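Local coordinates for putative peptidase (Chlamydophila abortus, PDB 3CE2), which probably acts as a zinc-dependent oligopeptidase of the M3B family that cuts small bioactive peptides, at residues H254-Y257 / A258-R262; P277-V280 / Y281-I285; I285-V288 / K289-S293; S477-Y480 / D481-A485. One frame throughout, in Å; residues are numbered along the deposited sequence.

Interaction 1: residues H254-Y257 / A258-R262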
loop_
_atom_site.group_PDB
_atom_site.type_symbol
_atom_site.label_atom_id
_atom_site.label_comp_id
_atom_site.label_asym_id
_atom_site.label_seq_id
_atom_site.Cartn_x
_atom_site.Cartn_y
_atom_site.Cartn_z
ATOM N N HIS A 254 -13.584 -17.353 0.904
ATOM C CA HIS A 254 -12.296 -17.623 0.297
ATOM C C HIS A 254 -12.115 -19.103 0.053
ATOM O O HIS A 254 -11.616 -19.500 -1.002
ATOM C CB HIS A 254 -11.153 -17.081 1.143
ATOM C CG HIS A 254 -11.202 -15.605 1.309
ATOM N ND1 HIS A 254 -10.658 -14.959 2.396
ATOM C CD2 HIS A 254 -11.774 -14.647 0.546
ATOM C CE1 HIS A 254 -10.876 -13.661 2.283
ATOM N NE2 HIS A 254 -11.557 -13.445 1.171
ATOM N N VAL A 255 -12.547 -19.921 1.006
ATOM C CA VAL A 255 -12.455 -21.377 0.846
ATOM C C VAL A 255 -13.271 -21.855 -0.343
ATOM O O VAL A 255 -12.848 -22.726 -1.079
ATOM C CB VAL A 255 -12.912 -22.098 2.094
ATOM C CG1 VAL A 255 -12.922 -23.606 1.871
ATOM C CG2 VAL A 255 -12.010 -21.725 3.248
ATOM N N PHE A 256 -14.435 -21.259 -0.538
ATOM C CA PHE A 256 -15.275 -21.624 -1.659
ATOM C C PHE A 256 -14.559 -21.338 -2.967
ATOM O O PHE A 256 -14.464 -22.212 -3.820
ATOM C CB PHE A 256 -16.599 -20.870 -1.581
ATOM C CG PHE A 256 -17.312 -20.723 -2.900
ATOM C CD1 PHE A 256 -18.051 -21.773 -3.433
ATOM C CD2 PHE A 256 -17.283 -19.517 -3.583
ATOM C CE1 PHE A 256 -18.737 -21.630 -4.621
ATOM C CE2 PHE A 256 -17.968 -19.359 -4.779
ATOM C CZ PHE A 256 -18.688 -20.425 -5.299
ATOM N N TYR A 257 -14.052 -20.121 -3.119
ATOM C CA TYR A 257 -13.374 -19.734 -4.353
ATOM C C TYR A 257 -12.076 -20.526 -4.573
ATOM O O TYR A 257 -11.772 -20.931 -5.686
ATOM C CB TYR A 257 -13.041 -18.250 -4.332
ATOM C CG TYR A 257 -14.160 -17.275 -4.701
ATOM C CD1 TYR A 257 -14.772 -17.317 -5.958
ATOM C CD2 TYR A 257 -14.551 -16.258 -3.813
ATOM C CE1 TYR A 257 -15.760 -16.391 -6.312
ATOM C CE2 TYR A 257 -15.543 -15.329 -4.157
ATOM C CZ TYR A 257 -16.142 -15.399 -5.406
ATOM O OH TYR A 257 -17.124 -14.478 -5.758
ATOM N N ALA A 258 -11.314 -20.743 -3.509
ATOM C CA ALA A 258 -10.038 -21.433 -3.615
ATOM C C ALA A 258 -10.190 -22.867 -4.103
ATOM O O ALA A 258 -9.495 -23.303 -5.017
ATOM C CB ALA A 258 -9.331 -21.439 -2.269
ATOM N N LYS A 259 -11.074 -23.621 -3.470
ATOM C CA LYS A 259 -11.127 -25.033 -3.761
ATOM C C LYS A 259 -11.801 -25.306 -5.109
ATOM O O LYS A 259 -11.574 -26.338 -5.712
ATOM C CB LYS A 259 -11.747 -25.825 -2.603
ATOM C CG LYS A 259 -13.244 -26.045 -2.695
ATOM C CD LYS A 259 -13.772 -26.686 -1.417
ATOM C CE LYS A 259 -15.295 -26.587 -1.347
ATOM N NZ LYS A 259 -15.756 -26.720 0.055
ATOM N N ASN A 260 -12.582 -24.364 -5.610
ATOM C CA ASN A 260 -13.166 -24.535 -6.931
ATOM C C ASN A 260 -12.306 -23.995 -8.086
ATOM O O ASN A 260 -12.614 -24.196 -9.257
ATOM C CB ASN A 260 -14.582 -23.947 -6.981
ATOM C CG ASN A 260 -15.551 -24.673 -6.054
ATOM O OD1 ASN A 260 -15.317 -25.814 -5.637
ATOM N ND2 ASN A 260 -16.643 -24.001 -5.713
ATOM N N LYS A 261 -11.229 -23.301 -7.779
ATOM C CA LYS A 261 -10.352 -22.890 -8.854
ATOM C C LYS A 261 -9.071 -23.732 -8.878
ATOM O O LYS A 261 -8.107 -23.402 -9.557
ATOM C CB LYS A 261 -10.072 -21.397 -8.794
ATOM C CG LYS A 261 -11.257 -20.566 -9.195
ATOM C CD LYS A 261 -10.846 -19.131 -9.503
ATOM C CE LYS A 261 -11.866 -18.184 -8.902
ATOM N NZ LYS A 261 -11.355 -16.808 -8.662
ATOM N N ARG A 262 -9.092 -24.827 -8.129
ATOM C CA ARG A 262 -8.044 -25.838 -8.172
ATOM C C ARG A 262 -6.809 -25.426 -7.395
ATOM O O ARG A 262 -5.707 -25.888 -7.685
ATOM C CB ARG A 262 -7.696 -26.255 -9.618
ATOM C CG ARG A 262 -8.822 -27.041 -10.337
ATOM C CD ARG A 262 -8.327 -27.930 -11.515
ATOM N NE ARG A 262 -8.152 -27.217 -12.791
ATOM C CZ ARG A 262 -8.856 -26.152 -13.198
ATOM N NH1 ARG A 262 -9.836 -25.638 -12.441
ATOM N NH2 ARG A 262 -8.582 -25.598 -14.381
#

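Interaction 2: residues P277-V280 / Y281-I285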
loop_
_atom_site.group_PDB
_atom_site.type_symbol
_atom_site.label_atom_id
_atom_site.label_comp_id
_atom_site.label_asym_id
_atom_site.label_seq_id
_atom_site.Cartn_x
_atom_site.Cartn_y
_atom_site.Cartn_z
ATOM N N PRO A 277 5.915 -18.000 -3.508
ATOM C CA PRO A 277 5.890 -19.319 -2.883
ATOM C C PRO A 277 5.338 -19.186 -1.473
ATOM O O PRO A 277 5.675 -18.232 -0.773
ATOM C CB PRO A 277 7.383 -19.728 -2.836
ATOM C CG PRO A 277 8.088 -18.766 -3.708
ATOM C CD PRO A 277 7.286 -17.505 -3.706
ATOM N N THR A 278 4.509 -20.135 -1.052
ATOM C CA THR A 278 3.904 -20.047 0.272
ATOM C C THR A 278 5.002 -19.976 1.319
ATOM O O THR A 278 4.811 -19.433 2.417
ATOM C CB THR A 278 2.999 -21.245 0.597
ATOM O OG1 THR A 278 3.808 -22.347 1.007
ATOM C CG2 THR A 278 2.144 -21.646 -0.601
ATOM N N THR A 279 6.170 -20.504 0.985
ATOM C CA THR A 279 7.199 -20.564 2.004
ATOM C C THR A 279 7.669 -19.172 2.391
ATOM O O THR A 279 8.131 -18.944 3.499
ATOM C CB THR A 279 8.380 -21.443 1.586
ATOM O OG1 THR A 279 9.058 -20.838 0.476
ATOM C CG2 THR A 279 7.878 -22.834 1.193
ATOM N N VAL A 280 7.540 -18.223 1.483
ATOM C CA VAL A 280 7.996 -16.887 1.804
ATOM C C VAL A 280 7.065 -16.320 2.873
ATOM O O VAL A 280 7.504 -15.731 3.873
ATOM C CB VAL A 280 8.012 -15.996 0.561
ATOM C CG1 VAL A 280 8.352 -14.577 0.934
ATOM C CG2 VAL A 280 8.993 -16.542 -0.459
ATOM N N TYR A 281 5.772 -16.538 2.674
ATOM C CA TYR A 281 4.784 -16.047 3.615
ATOM C C TYR A 281 5.047 -16.756 4.939
ATOM O O TYR A 281 5.275 -16.145 5.990
ATOM C CB TYR A 281 3.389 -16.337 3.068
ATOM C CG TYR A 281 2.236 -15.764 3.852
ATOM C CD1 TYR A 281 1.504 -14.692 3.362
ATOM C CD2 TYR A 281 1.850 -16.328 5.073
ATOM C CE1 TYR A 281 0.419 -14.183 4.070
ATOM C CE2 TYR A 281 0.775 -15.831 5.796
ATOM C CZ TYR A 281 0.050 -14.758 5.294
ATOM O OH TYR A 281 -1.036 -14.262 6.019
ATOM N N THR A 282 5.095 -18.067 4.844
ATOM C CA THR A 282 5.314 -18.908 5.982
ATOM C C THR A 282 6.601 -18.633 6.777
ATOM O O THR A 282 6.570 -18.614 7.995
ATOM C CB THR A 282 5.141 -20.317 5.506
ATOM O OG1 THR A 282 3.785 -20.662 5.785
ATOM C CG2 THR A 282 6.108 -21.296 6.156
ATOM N N ASN A 283 7.717 -18.358 6.112
ATOM C CA ASN A 283 8.953 -18.132 6.848
ATOM C C ASN A 283 9.007 -16.745 7.425
ATOM O O ASN A 283 9.667 -16.498 8.439
ATOM C CB ASN A 283 10.184 -18.395 5.975
ATOM C CG ASN A 283 10.311 -19.852 5.590
ATOM O OD1 ASN A 283 9.935 -20.748 6.363
ATOM N ND2 ASN A 283 10.806 -20.104 4.381
ATOM N N LEU A 284 8.309 -15.827 6.778
ATOM C CA LEU A 284 8.231 -14.490 7.306
ATOM C C LEU A 284 7.627 -14.593 8.698
ATOM O O LEU A 284 8.174 -14.064 9.669
ATOM C CB LEU A 284 7.377 -13.620 6.402
ATOM C CG LEU A 284 7.085 -12.252 7.007
ATOM C CD1 LEU A 284 8.321 -11.353 6.926
ATOM C CD2 LEU A 284 5.851 -11.645 6.307
ATOM N N ILE A 285 6.519 -15.314 8.810
ATOM C CA ILE A 285 5.876 -15.478 10.114
ATOM C C ILE A 285 6.809 -16.130 11.151
ATOM O O ILE A 285 6.906 -15.664 12.300
ATOM C CB ILE A 285 4.584 -16.312 10.004
ATOM C CG1 ILE A 285 3.513 -15.537 9.233
ATOM C CG2 ILE A 285 4.077 -16.669 11.389
ATOM C CD1 ILE A 285 2.403 -16.417 8.696
#

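Interaction 3: residues I285-V288 / K289-S293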
loop_
_atom_site.group_PDB
_atom_site.type_symbol
_atom_site.label_atom_id
_atom_site.label_comp_id
_atom_site.label_asym_id
_atom_site.label_seq_id
_atom_site.Cartn_x
_atom_site.Cartn_y
_atom_site.Cartn_z
ATOM N N ILE A 285 6.519 -15.314 8.810
ATOM C CA ILE A 285 5.876 -15.478 10.114
ATOM C C ILE A 285 6.809 -16.130 11.151
ATOM O O ILE A 285 6.906 -15.664 12.300
ATOM C CB ILE A 285 4.584 -16.312 10.004
ATOM C CG1 ILE A 285 3.513 -15.537 9.233
ATOM C CG2 ILE A 285 4.077 -16.669 11.389
ATOM C CD1 ILE A 285 2.403 -16.417 8.696
ATOM N N ASP A 286 7.498 -17.201 10.744
ATOM C CA ASP A 286 8.355 -17.930 11.665
ATOM C C ASP A 286 9.508 -17.041 12.112
ATOM O O ASP A 286 9.752 -16.878 13.319
ATOM C CB ASP A 286 8.831 -19.258 11.067
ATOM C CG ASP A 286 7.647 -20.173 10.617
ATOM O OD1 ASP A 286 6.509 -19.994 11.113
ATOM O OD2 ASP A 286 7.836 -21.077 9.756
ATOM N N ILE A 287 10.200 -16.424 11.165
ATOM C CA ILE A 287 11.360 -15.617 11.542
ATOM C C ILE A 287 10.950 -14.452 12.432
ATOM O O ILE A 287 11.624 -14.140 13.410
ATOM C CB ILE A 287 12.186 -15.127 10.326
ATOM C CG1 ILE A 287 13.371 -16.058 10.075
ATOM C CG2 ILE A 287 12.809 -13.819 10.633
ATOM C CD1 ILE A 287 13.000 -17.434 9.481
ATOM N N VAL A 288 9.826 -13.824 12.105
ATOM C CA VAL A 288 9.375 -12.689 12.874
ATOM C C VAL A 288 9.035 -13.098 14.307
ATOM O O VAL A 288 9.472 -12.446 15.249
ATOM C CB VAL A 288 8.203 -11.967 12.197
ATOM C CG1 VAL A 288 7.581 -10.992 13.160
ATOM C CG2 VAL A 288 8.707 -11.204 10.988
ATOM N N LYS A 289 8.283 -14.184 14.476
ATOM C CA LYS A 289 8.015 -14.697 15.823
ATOM C C LYS A 289 9.296 -14.976 16.603
ATOM O O LYS A 289 9.383 -14.642 17.778
ATOM C CB LYS A 289 7.192 -15.977 15.770
ATOM C CG LYS A 289 5.752 -15.761 15.391
ATOM C CD LYS A 289 4.982 -17.080 15.380
ATOM C CE LYS A 289 3.558 -16.859 14.893
ATOM N NZ LYS A 289 2.742 -18.098 15.033
ATOM N N LYS A 290 10.290 -15.594 15.963
ATOM C CA LYS A 290 11.549 -15.835 16.652
ATOM C C LYS A 290 12.291 -14.550 16.991
ATOM O O LYS A 290 13.276 -14.611 17.718
ATOM C CB LYS A 290 12.473 -16.746 15.863
ATOM C CG LYS A 290 12.046 -18.206 15.772
ATOM C CD LYS A 290 13.084 -18.941 14.961
ATOM C CE LYS A 290 12.445 -19.920 13.999
ATOM N NZ LYS A 290 13.119 -19.897 12.662
ATOM N N ASN A 291 11.848 -13.397 16.476
ATOM C CA ASN A 291 12.468 -12.132 16.876
ATOM C C ASN A 291 11.587 -11.278 17.744
ATOM O O ASN A 291 11.884 -10.081 17.968
ATOM C CB ASN A 291 12.957 -11.330 15.694
ATOM C CG ASN A 291 14.029 -12.057 14.912
ATOM O OD1 ASN A 291 15.208 -11.732 15.003
ATOM N ND2 ASN A 291 13.620 -13.057 14.148
ATOM N N SER A 292 10.539 -11.914 18.273
ATOM C CA SER A 292 9.657 -11.290 19.253
ATOM C C SER A 292 10.444 -10.507 20.280
ATOM O O SER A 292 9.986 -9.445 20.748
ATOM C CB SER A 292 8.725 -12.308 19.932
ATOM O OG SER A 292 9.288 -13.614 20.041
ATOM N N SER A 293 11.639 -11.005 20.612
ATOM C CA SER A 293 12.484 -10.333 21.605
ATOM C C SER A 293 12.727 -8.872 21.235
ATOM O O SER A 293 12.971 -8.028 22.097
ATOM C CB SER A 293 13.808 -11.073 21.813
ATOM O OG SER A 293 14.540 -11.184 20.597
#

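Interaction 4: residues S477-Y480 / D481-A485. With ZN (zinc ion), chain B.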
loop_
_atom_site.group_PDB
_atom_site.type_symbol
_atom_site.label_atom_id
_atom_site.label_comp_id
_atom_site.label_asym_id
_atom_site.label_seq_id
_atom_site.Cartn_x
_atom_site.Cartn_y
_atom_site.Cartn_z
ATOM N N SER A 477 -0.239 -14.150 10.560
ATOM C CA SER A 477 -0.374 -15.527 11.049
ATOM C C SER A 477 -1.802 -15.815 11.449
ATOM O O SER A 477 -2.323 -16.928 11.210
ATOM C CB SER A 477 0.564 -15.854 12.207
ATOM O OG SER A 477 0.831 -14.691 12.925
ATOM N N PHE A 478 -2.436 -14.813 12.056
ATOM C CA PHE A 478 -3.828 -14.965 12.421
ATOM C C PHE A 478 -4.629 -15.352 11.190
ATOM O O PHE A 478 -5.349 -16.359 11.183
ATOM C CB PHE A 478 -4.391 -13.691 13.026
ATOM C CG PHE A 478 -5.811 -13.836 13.434
ATOM C CD1 PHE A 478 -6.184 -14.846 14.300
ATOM C CD2 PHE A 478 -6.797 -13.005 12.907
ATOM C CE1 PHE A 478 -7.509 -15.004 14.664
ATOM C CE2 PHE A 478 -8.134 -13.164 13.269
ATOM C CZ PHE A 478 -8.485 -14.162 14.148
ATOM N N GLU A 479 -4.472 -14.564 10.132
ATOM C CA GLU A 479 -5.216 -14.789 8.908
ATOM C C GLU A 479 -4.846 -16.158 8.323
ATOM O O GLU A 479 -5.652 -16.848 7.684
ATOM C CB GLU A 479 -4.949 -13.637 7.932
ATOM C CG GLU A 479 -5.599 -13.791 6.590
ATOM C CD GLU A 479 -5.457 -12.545 5.691
ATOM O OE1 GLU A 479 -4.507 -11.739 5.881
ATOM O OE2 GLU A 479 -6.312 -12.381 4.776
ATOM N N TYR A 480 -3.618 -16.569 8.561
ATOM C CA TYR A 480 -3.194 -17.849 8.077
ATOM C C TYR A 480 -3.863 -18.976 8.859
ATOM O O TYR A 480 -4.416 -19.903 8.261
ATOM C CB TYR A 480 -1.692 -17.942 8.202
ATOM C CG TYR A 480 -1.149 -19.258 7.758
ATOM C CD1 TYR A 480 -0.878 -19.504 6.410
ATOM C CD2 TYR A 480 -0.897 -20.267 8.684
ATOM C CE1 TYR A 480 -0.375 -20.720 5.994
ATOM C CE2 TYR A 480 -0.400 -21.483 8.285
ATOM C CZ TYR A 480 -0.132 -21.702 6.943
ATOM O OH TYR A 480 0.370 -22.915 6.561
ATOM N N ASP A 481 -3.817 -18.903 10.192
ATOM C CA ASP A 481 -4.383 -19.977 11.035
ATOM C C ASP A 481 -5.876 -20.150 10.853
ATOM O O ASP A 481 -6.388 -21.250 11.009
ATOM C CB ASP A 481 -4.129 -19.740 12.522
ATOM C CG ASP A 481 -2.657 -19.793 12.890
ATOM O OD1 ASP A 481 -1.854 -20.221 12.034
ATOM O OD2 ASP A 481 -2.296 -19.397 14.036
ATOM N N ILE A 482 -6.599 -19.071 10.564
ATOM C CA ILE A 482 -8.060 -19.194 10.520
ATOM C C ILE A 482 -8.531 -19.745 9.197
ATOM O O ILE A 482 -9.545 -20.426 9.136
ATOM C CB ILE A 482 -8.812 -17.888 10.846
ATOM C CG1 ILE A 482 -8.674 -16.865 9.706
ATOM C CG2 ILE A 482 -8.358 -17.321 12.160
ATOM C CD1 ILE A 482 -9.400 -15.570 9.992
ATOM N N HIS A 483 -7.797 -19.443 8.135
ATOM C CA HIS A 483 -8.105 -20.028 6.843
ATOM C C HIS A 483 -7.763 -21.502 6.900
ATOM O O HIS A 483 -8.521 -22.337 6.420
ATOM C CB HIS A 483 -7.292 -19.371 5.760
ATOM C CG HIS A 483 -7.870 -18.091 5.275
ATOM N ND1 HIS A 483 -7.507 -16.871 5.798
ATOM C CD2 HIS A 483 -8.791 -17.838 4.311
ATOM C CE1 HIS A 483 -8.178 -15.918 5.170
ATOM N NE2 HIS A 483 -8.966 -16.479 4.264
ATOM N N HIS A 484 -6.620 -21.820 7.499
ATOM C CA HIS A 484 -6.250 -23.206 7.675
ATOM C C HIS A 484 -7.382 -23.938 8.381
ATOM O O HIS A 484 -8.021 -24.805 7.800
ATOM C CB HIS A 484 -4.947 -23.329 8.459
ATOM C CG HIS A 484 -4.292 -24.665 8.314
ATOM N ND1 HIS A 484 -3.826 -25.390 9.391
ATOM C CD2 HIS A 484 -4.036 -25.416 7.216
ATOM C CE1 HIS A 484 -3.301 -26.523 8.962
ATOM N NE2 HIS A 484 -3.415 -26.564 7.646
ATOM N N ALA A 485 -7.637 -23.575 9.629
ATOM C CA ALA A 485 -8.747 -24.133 10.384
ATOM C C ALA A 485 -10.009 -24.305 9.515
ATOM O O ALA A 485 -10.577 -25.401 9.418
ATOM C CB ALA A 485 -9.040 -23.261 11.582
HETATM ZN ZN ZN B . -3.679 -29.044 8.308
HETATM O O HOH W 1 -4.203 -28.582 6.218
#

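Interaction 1: residues H254-Y257 / A258-R262
F256 and N260, one turn apart on helix 240-260, meet obliquely: the ring and the amide planes stand 83° apart, and ND2 of N260 comes within 3.3 Å of CE1 of F256. The ring reaches that place because F256 CG lies opposite the backbone N (chi1 157°), which tilts the ring somewhat toward the C-terminal end and N260. The same amide nitrogen is near the carbonyl oxygen of F256, but at an angle too poor for a bond, and the backbone N of N260 reaches that oxygen only weakly. Beside this pair, the aliphatic run of K261 bends at chi3 and brings CE to 4.2 Å from CD1 of Y257, oblique to the ring. CD2 of F256 rests over one face of the Y257 ring, offset toward its rim, and both rings pack on L171 and A174 of helix 165-174.

Backbone bonds fade along this run. A258 N to H254 O, 2.8 Å, and K259 N to V255 O, 3.1 Å, are sound, whereas K261 N to Y257 O is weak and K261 N also turns to A258 O. A258 touches C266 and A269 of helix 266-271, and H254 pairs with H483. R262, with positive phi (78°), leaves the helical path. Weakening i to i+4 bonds followed by a residue of left-handed conformation are typical of the C-terminal end of an alpha-helix, here that of helix 240-260.

Interaction 2: residues P277-V280 / Y281-I285
T278 and T282 meet through the backbone in the first turn of helix 278-289, where P277 leads the chain into an alpha-helix. T282 N gives a nearly straight bond to T278 O, 2.8 Å long with 173° at the hydrogen. The next two i to i+4 bonds follow at once: N283 N to T279 O, 2.7 Å, and L284 N to V280 O, 3.0 Å. Ahead of them V280 N turns back to P277 O, a shorter loop of backbone that starts the helix.

Side chains divide by face. T279 and N283 lie on the exposed side, while V280, Y281 and L284 turn inward. Y281 CG stands opposite its backbone N (chi1 -174°), a setting that carries the ring away from the first turn and into the protein. There it meets the rings of Y536 and F533, and its side chain also touches L267 and L271 of helix 266-271. Y281 OH is hydrogen-bonded to A476 O, so the buried hydroxyl is satisfied by the backbone of helix 451-487. L284 packs against V473 of that helix, and T278 touches L267 and Q268.

On the outer face the amide of N283 folds back over the turn: ND2 comes 3.0 Å from T279 O at an angle too poor for a bond, and lies 3.9 Å from CB of T279.

Interaction 3: residues I285-V288 / K289-S293
V288 O receives N291 N at 2.8 Å, the shortest sound polar bond here, from a donor well above the carbonyl plane (62° out of it). This i to i+3 bond replaces the alpha-helical pattern just where helix 278-289 ends. Before it the pattern is regular: K289 N to I285 O and K290 N to D286 O, each 3.0 Å. N291 ND2 also turns to I287 O, but that bond is modelled too short for its length to be trusted. A type I beta turn from K289 to S292 then leads into helix 292-306, with S292 N bonded to K289 O.

The lysine chain of K289 runs extended alongside I285, pointing the same way, and its CE lies 3.5 Å from CG2 of I285. K289 CG lies beside its backbone N (chi1 -73°), which sets the methylenes along this flank; the ammonium end makes a long, weak ion pair with E507. K290 instead crosses I287, with K290 NZ 4.0 Å from I287 CD1.

Three helices cover one side of the helix end: I287 and N291 touch F596 of helix 590-607, V288 meets F470 and V473 of helix 451-487, and V288 and K289 pack on F508 of helix 494-509.

Interaction 4: residues S477-Y480 / D481-A485
Helix 451-487 carries a zinc site near its C-terminal end, and H484 supplies one of its ligands. NE2 of H484 is modelled 2.6 Å from the zinc ion, a long metal bond, and the ion sits as close to CE1 as to NE2, so the ligand geometry is poorly defined in this model. A water at 2.2 Å from the zinc ion and H488, one turn further on, complete the ligands seen. H484 CG lies opposite its backbone N (chi1 -162°), and H484 N is held by Y480 O at 3.0 Å.

H483, the residue just before H484, lies side by side with E479, one turn back. Its ND1 donates to E479 O at 2.6 Å, a nearly straight bond with the oxygen in the ring plane, while H483 N reaches the same oxygen only weakly. Held at ND1 by E479 O and at NE2 by a hydrogen bond with H254 of helix 240-260, whose ring lies nearly parallel, the imidazole has little freedom to turn. CG of E479 touches H483 CE1, and OE2 of E479 is hydrogen-bonded to F533 N.

On another face CG2 of I482 lies over the F478 ring, 3.9 Å from its centroid and 26° off the normal, a CH-pi contact. F478 also meets Y501 edge-to-face. Y480 and D481 cross at about a right angle, with D481 OD1 at the ring edge, 3.5 Å from Y480 CD2.

The zinc ligands form an i, i+4 histidine pair at the C-terminal end of a helix, separate from the HExxH zinc site of H402, H406 and E430, the signature of the M3 metallopeptidases.

Overall arrangement
Interactions 2 and 3 are successive parts of helix 278-289, its start and its end, and share I285; interaction 1 closes helix 240-260, and interaction 4 belongs to helix 451-487. The last is the mostly buried one and touches all the others: it meets interaction 1 through their histidines, Y480 packs on Y281 of interaction 2, and S477 on I285 and K289. Interactions 1 to 3 are partly buried. In interaction 2 exposed T279 and N283 contrast with buried V280, Y281 and L284, while interactions 1 and 3 are mixed. Their chemistry is backbone bonding at helix ends, whereas interaction 4 adds a side-chain imidazole bond, an aromatic CH-pi contact and zinc.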